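Local atomic coordinates of DUF2235 domain-containing protein (Pseudomonas aeruginosa, PDB entry 4O5P), a protein that probably hydrolyses phospholipids as a type VI secretion effector with an alpha/beta-hydrolase-type catalytic domain, consistent with attack on target-cell membranes. Residues Lys127-Pro131 / Tyr524-Gln529; Phe123-Lys127 / Val171-Glu176. All blocks are in the same frame, centred on the assembly; numbering follows the deposited sequence.

Contact 1 (Lys127-Pro131 / Tyr524-Gln529); sequences KEFTP and YAAAQQ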
loop_
_atom_site.group_PDB
_atom_site.type_symbol
_atom_site.label_atom_id
_atom_site.label_comp_id
_atom_site.label_asym_id
_atom_site.label_seq_id
_atom_site.Cartn_x
_atom_site.Cartn_y
_atom_site.Cartn_z
ATOM N N LYS A 127 2.957 19.283 2.699
ATOM C CA LYS A 127 3.154 20.143 1.521
ATOM C C LYS A 127 3.221 19.391 0.193
ATOM O O LYS A 127 3.948 19.788 -0.719
ATOM C CB LYS A 127 4.370 21.057 1.697
ATOM C CG LYS A 127 4.183 22.078 2.813
ATOM C CD LYS A 127 5.394 22.988 2.961
ATOM C CE LYS A 127 6.559 22.237 3.544
ATOM N NZ LYS A 127 7.473 23.173 4.249
ATOM N N GLU A 128 2.463 18.297 0.102
ATOM C CA GLU A 128 2.320 17.553 -1.140
ATOM C C GLU A 128 1.088 18.129 -1.802
ATOM O O GLU A 128 -0.039 17.785 -1.432
ATOM C CB GLU A 128 2.112 16.070 -0.841
ATOM C CG GLU A 128 2.057 15.164 -2.074
ATOM C CD GLU A 128 2.309 13.712 -1.710
ATOM O OE1 GLU A 128 3.113 13.475 -0.774
ATOM O OE2 GLU A 128 1.707 12.811 -2.337
ATOM N N PHE A 129 1.289 19.018 -2.768
ATOM C CA PHE A 129 0.168 19.767 -3.323
ATOM C C PHE A 129 -0.354 19.263 -4.669
ATOM O O PHE A 129 -1.393 19.723 -5.151
ATOM C CB PHE A 129 0.515 21.254 -3.369
ATOM C CG PHE A 129 0.642 21.875 -2.006
ATOM C CD1 PHE A 129 -0.418 21.819 -1.111
ATOM C CD2 PHE A 129 1.809 22.518 -1.619
ATOM C CE1 PHE A 129 -0.324 22.400 0.158
ATOM C CE2 PHE A 129 1.913 23.098 -0.363
ATOM C CZ PHE A 129 0.841 23.037 0.531
ATOM N N THR A 130 0.354 18.317 -5.273
ATOM C CA THR A 130 -0.107 17.714 -6.521
ATOM C C THR A 130 -0.221 16.196 -6.418
ATOM O O THR A 130 0.614 15.543 -5.794
ATOM C CB THR A 130 0.800 18.073 -7.730
ATOM O OG1 THR A 130 2.177 17.949 -7.360
ATOM C CG2 THR A 130 0.542 19.480 -8.193
ATOM N N PRO A 131 -1.263 15.631 -7.038
ATOM C CA PRO A 131 -1.407 14.173 -7.120
ATOM C C PRO A 131 -0.348 13.566 -8.045
ATOM O O PRO A 131 0.316 14.317 -8.757
ATOM C CB PRO A 131 -2.816 13.993 -7.701
ATOM C CG PRO A 131 -3.119 15.262 -8.401
ATOM C CD PRO A 131 -2.400 16.344 -7.648
ATOM N N TYR A 524 -4.245 25.402 -7.808
ATOM C CA TYR A 524 -4.126 24.995 -6.410
ATOM C C TYR A 524 -2.677 24.913 -5.962
ATOM O O TYR A 524 -2.310 25.425 -4.899
ATOM C CB TYR A 524 -4.794 23.638 -6.191
ATOM C CG TYR A 524 -4.641 23.122 -4.777
ATOM C CD1 TYR A 524 -5.387 23.664 -3.746
ATOM C CD2 TYR A 524 -3.759 22.086 -4.478
ATOM C CE1 TYR A 524 -5.261 23.208 -2.461
ATOM C CE2 TYR A 524 -3.623 21.620 -3.187
ATOM C CZ TYR A 524 -4.385 22.189 -2.183
ATOM O OH TYR A 524 -4.271 21.749 -0.891
ATOM N N ALA A 525 -1.853 24.257 -6.774
ATOM C CA ALA A 525 -0.466 24.005 -6.400
ATOM C C ALA A 525 0.339 25.306 -6.339
ATOM O O ALA A 525 1.028 25.573 -5.348
ATOM C CB ALA A 525 0.171 23.011 -7.359
ATOM N N ALA A 526 0.243 26.114 -7.397
ATOM C CA ALA A 526 0.935 27.399 -7.433
ATOM C C ALA A 526 0.483 28.321 -6.293
ATOM O O ALA A 526 1.298 29.043 -5.701
ATOM C CB ALA A 526 0.741 28.068 -8.789
ATOM N N ALA A 527 -0.810 28.296 -5.973
ATOM C CA ALA A 527 -1.299 29.086 -4.850
ATOM C C ALA A 527 -0.668 28.612 -3.544
ATOM O O ALA A 527 0.152 29.323 -2.951
ATOM C CB ALA A 527 -2.806 29.016 -4.765
ATOM N N GLN A 528 -1.037 27.406 -3.109
ATOM C CA GLN A 528 -0.524 26.844 -1.852
ATOM C C GLN A 528 1.000 26.936 -1.720
ATOM O O GLN A 528 1.536 26.985 -0.613
ATOM C CB GLN A 528 -0.980 25.394 -1.686
ATOM C CG GLN A 528 -2.479 25.229 -1.676
ATOM C CD GLN A 528 -3.155 26.100 -0.638
ATOM O OE1 GLN A 528 -2.707 26.181 0.507
ATOM N NE2 GLN A 528 -4.242 26.763 -1.034
ATOM N N GLN A 529 1.692 26.963 -2.851
ATOM C CA GLN A 529 3.117 27.248 -2.859
ATOM C C GLN A 529 3.338 28.756 -2.892
ATOM O O GLN A 529 4.474 29.226 -2.909
ATOM C CB GLN A 529 3.779 26.570 -4.060
ATOM C CG GLN A 529 4.017 25.080 -3.858
ATOM C CD GLN A 529 4.036 24.308 -5.160
ATOM O OE1 GLN A 529 4.288 24.867 -6.228
ATOM N NE2 GLN A 529 3.756 23.011 -5.080
#
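The backbones of Phe129 and Ala525 come closest here, their CA atoms 5.3 Å apart, where an irregular loop runs past the last turn of helix 507-528. Within the loop, Lys127 and Glu128 face Phe123 as a G1 beta bulge, just ahead of Phe129, and the contact is an aromatic residue from that loop seated against the helix. Two i+4 backbone bonds, Gln528 N to Tyr524 O and Gln529 N to Ala525 O, run within 524-529. Phe129 carries most of the interface. Its CA-CB bond points toward the helix, and the ring, with CG anti to the carbonyl carbon (chi1 -68°), offers one face to Gln528, whose CB sits 3.5 Å from the ring centroid and 10° off the normal, a CH-pi contact. Lys127 CA, two residues earlier in the loop, lies over the opposite face, offset toward the rim. At the ring edge comes the amide of Gln529, with NE2 4.0 Å from Phe129 CD2. Tyr524 approaches obliquely, its ring plane at 75° to that of Phe129, and CE2 lies 3.8 Å from Phe129 CD1. Gln528 CG lies over the rim of one face of the tyrosine ring, linking the two aromatics. Farther along the loop, Thr130 CG2 meets Ala525 CB at 3.6 Å. In the plane of the tyrosine ring, at its edge, Phe129 O lies 3.4 Å from Tyr524 CD2.

Contact 2 (Phe123-Lys127 / Val171-Glu176); sequences FPDIK and VQGLVE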
loop_
_atom_site.group_PDB
_atom_site.type_symbol
_atom_site.label_atom_id
_atom_site.label_comp_id
_atom_site.label_asym_id
_atom_site.label_seq_id
_atom_site.Cartn_x
_atom_site.Cartn_y
_atom_site.Cartn_z
ATOM N N PHE A 123 -1.695 16.068 0.122
ATOM C CA PHE A 123 -1.586 16.073 1.575
ATOM C C PHE A 123 -0.933 17.387 1.998
ATOM O O PHE A 123 0.300 17.495 2.008
ATOM C CB PHE A 123 -0.721 14.903 2.054
ATOM C CG PHE A 123 -0.889 14.575 3.525
ATOM C CD1 PHE A 123 -1.796 15.276 4.315
ATOM C CD2 PHE A 123 -0.122 13.577 4.118
ATOM C CE1 PHE A 123 -1.948 14.977 5.664
ATOM C CE2 PHE A 123 -0.270 13.274 5.468
ATOM C CZ PHE A 123 -1.180 13.985 6.241
ATOM N N PRO A 124 -1.758 18.389 2.331
ATOM C CA PRO A 124 -1.263 19.739 2.654
ATOM C C PRO A 124 -0.307 19.731 3.841
ATOM O O PRO A 124 0.669 20.471 3.818
ATOM C CB PRO A 124 -2.541 20.506 3.005
ATOM C CG PRO A 124 -3.639 19.772 2.262
ATOM C CD PRO A 124 -3.232 18.320 2.310
ATOM N N ASP A 125 -0.567 18.874 4.829
ATOM C CA ASP A 125 0.229 18.814 6.056
ATOM C C ASP A 125 1.707 18.491 5.821
ATOM O O ASP A 125 2.559 18.806 6.661
ATOM C CB ASP A 125 -0.364 17.795 7.046
ATOM C CG ASP A 125 -1.754 18.177 7.525
ATOM O OD1 ASP A 125 -2.505 18.804 6.742
ATOM O OD2 ASP A 125 -2.101 17.839 8.685
ATOM N N ILE A 126 2.002 17.849 4.694
ATOM C CA ILE A 126 3.380 17.534 4.316
ATOM C C ILE A 126 3.770 18.286 3.034
ATOM O O ILE A 126 4.768 17.963 2.378
ATOM C CB ILE A 126 3.588 16.018 4.135
ATOM C CG1 ILE A 126 2.644 15.466 3.063
ATOM C CG2 ILE A 126 3.400 15.284 5.484
ATOM C CD1 ILE A 126 3.104 14.141 2.482
ATOM N N LYS A 127 2.957 19.283 2.699
ATOM C CA LYS A 127 3.154 20.143 1.521
ATOM C C LYS A 127 3.221 19.391 0.193
ATOM O O LYS A 127 3.948 19.788 -0.719
ATOM C CB LYS A 127 4.370 21.057 1.697
ATOM C CG LYS A 127 4.183 22.078 2.813
ATOM C CD LYS A 127 5.394 22.988 2.961
ATOM C CE LYS A 127 6.559 22.237 3.544
ATOM N NZ LYS A 127 7.473 23.173 4.249
ATOM N N VAL A 171 4.227 21.099 12.363
ATOM C CA VAL A 171 4.113 19.739 11.844
ATOM C C VAL A 171 4.938 19.667 10.549
ATOM O O VAL A 171 5.850 18.836 10.430
ATOM C CB VAL A 171 2.646 19.327 11.572
ATOM C CG1 VAL A 171 2.592 18.044 10.762
ATOM C CG2 VAL A 171 1.877 19.151 12.871
ATOM N N GLN A 172 4.632 20.564 9.606
ATOM C CA GLN A 172 5.366 20.653 8.336
ATOM C C GLN A 172 6.881 20.668 8.521
ATOM O O GLN A 172 7.612 19.933 7.840
ATOM C CB GLN A 172 4.951 21.906 7.576
ATOM C CG GLN A 172 3.589 21.810 6.925
ATOM C CD GLN A 172 3.161 23.115 6.314
ATOM O OE1 GLN A 172 3.735 24.164 6.613
ATOM N NE2 GLN A 172 2.153 23.067 5.443
ATOM N N GLY A 173 7.352 21.504 9.443
ATOM C CA GLY A 173 8.778 21.596 9.716
ATOM C C GLY A 173 9.376 20.334 10.317
ATOM O O GLY A 173 10.540 20.002 10.073
ATOM N N LEU A 174 8.585 19.633 11.121
ATOM C CA LEU A 174 9.065 18.433 11.785
ATOM C C LEU A 174 9.248 17.358 10.735
ATOM O O LEU A 174 10.311 16.739 10.650
ATOM C CB LEU A 174 8.068 17.975 12.861
ATOM C CG LEU A 174 8.046 18.837 14.121
ATOM C CD1 LEU A 174 6.717 18.701 14.835
ATOM C CD2 LEU A 174 9.178 18.461 15.054
ATOM N N VAL A 175 8.212 17.176 9.919
ATOM C CA VAL A 175 8.248 16.207 8.830
ATOM C C VAL A 175 9.432 16.507 7.910
ATOM O O VAL A 175 10.133 15.593 7.507
ATOM C CB VAL A 175 6.927 16.197 8.027
ATOM C CG1 VAL A 175 7.056 15.339 6.750
ATOM C CG2 VAL A 175 5.785 15.697 8.899
ATOM N N GLU A 176 9.668 17.786 7.604
ATOM C CA GLU A 176 10.821 18.151 6.768
ATOM C C GLU A 176 12.169 17.822 7.414
ATOM O O GLU A 176 13.086 17.346 6.737
ATOM C CB GLU A 176 10.790 19.640 6.438
ATOM C CG GLU A 176 9.746 20.048 5.412
ATOM C CD GLU A 176 9.877 21.506 5.048
ATOM O OE1 GLU A 176 10.246 22.308 5.937
ATOM O OE2 GLU A 176 9.632 21.851 3.877
#
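Pro124, which follows Phe123 (edge-to-face with Trp148 of helix 139-162), opens the contact with its carbonyl: Gln172 NE2 reaches Pro124 O in a weak hydrogen bond of 3.4 Å, while the same oxygen accepts Lys127 N from within the loop at 2.8 Å. At Asp125 the backbone again does the touching, as Gln172 CG passes 3.2 Å from Asp125 O; the carboxylate of Asp125 accepts a hydrogen bond at OD2 from Trp148 NE1. Ile126 adds an apolar patch: its CB points away from helix 168-178, yet the CG2 branch, anti to the carbonyl carbon, still meets Val175 CG1 at 3.9 Å. Lys127 closes the segment in a left-handed backbone conformation. Its chain crosses the extended side chain of Gln172 at about a right angle, with CG 3.5 Å from Gln172 NE2, and the bend at chi3 (-71°) brings NZ to Glu176, one turn on from Gln172. There NZ forms a salt bridge with Glu176 OE2 at 2.6 Å, meeting the oxygen from above the carboxylate plane, 68° out of it. Gln172 lies three and four residues before Val175 and Glu176, on one side of the helix. It meets the 3-10 turn of Pro124 and Asp125, Val175 meets Ile126, and Glu176 meets Lys127: the loop between strand 111-116 and helix 139-162 packs through this 3-10 turn and the two residues after it on helix 168-178.

How the contacts relate
Contacts 1 and 2 lie about 12 Å apart, centre to centre, on the same side of the chain's centre, and share Lys127. Both draw on the loop between strand 111-116, part of the large mixed sheet, and helix 139-162. The 123-127 half comes first and faces helix 168-178, nearby in sequence; the 127-131 half follows and meets the end of helix 507-528, almost 400 residues later, in the Tle1-like C-terminal family region. A probable hydrogen bond from Phe123 N to Glu128 O joins the halves, and Phe129 and Tyr524 both pack on Pro124. One continuous loop therefore bridges helices that are remote in the chain.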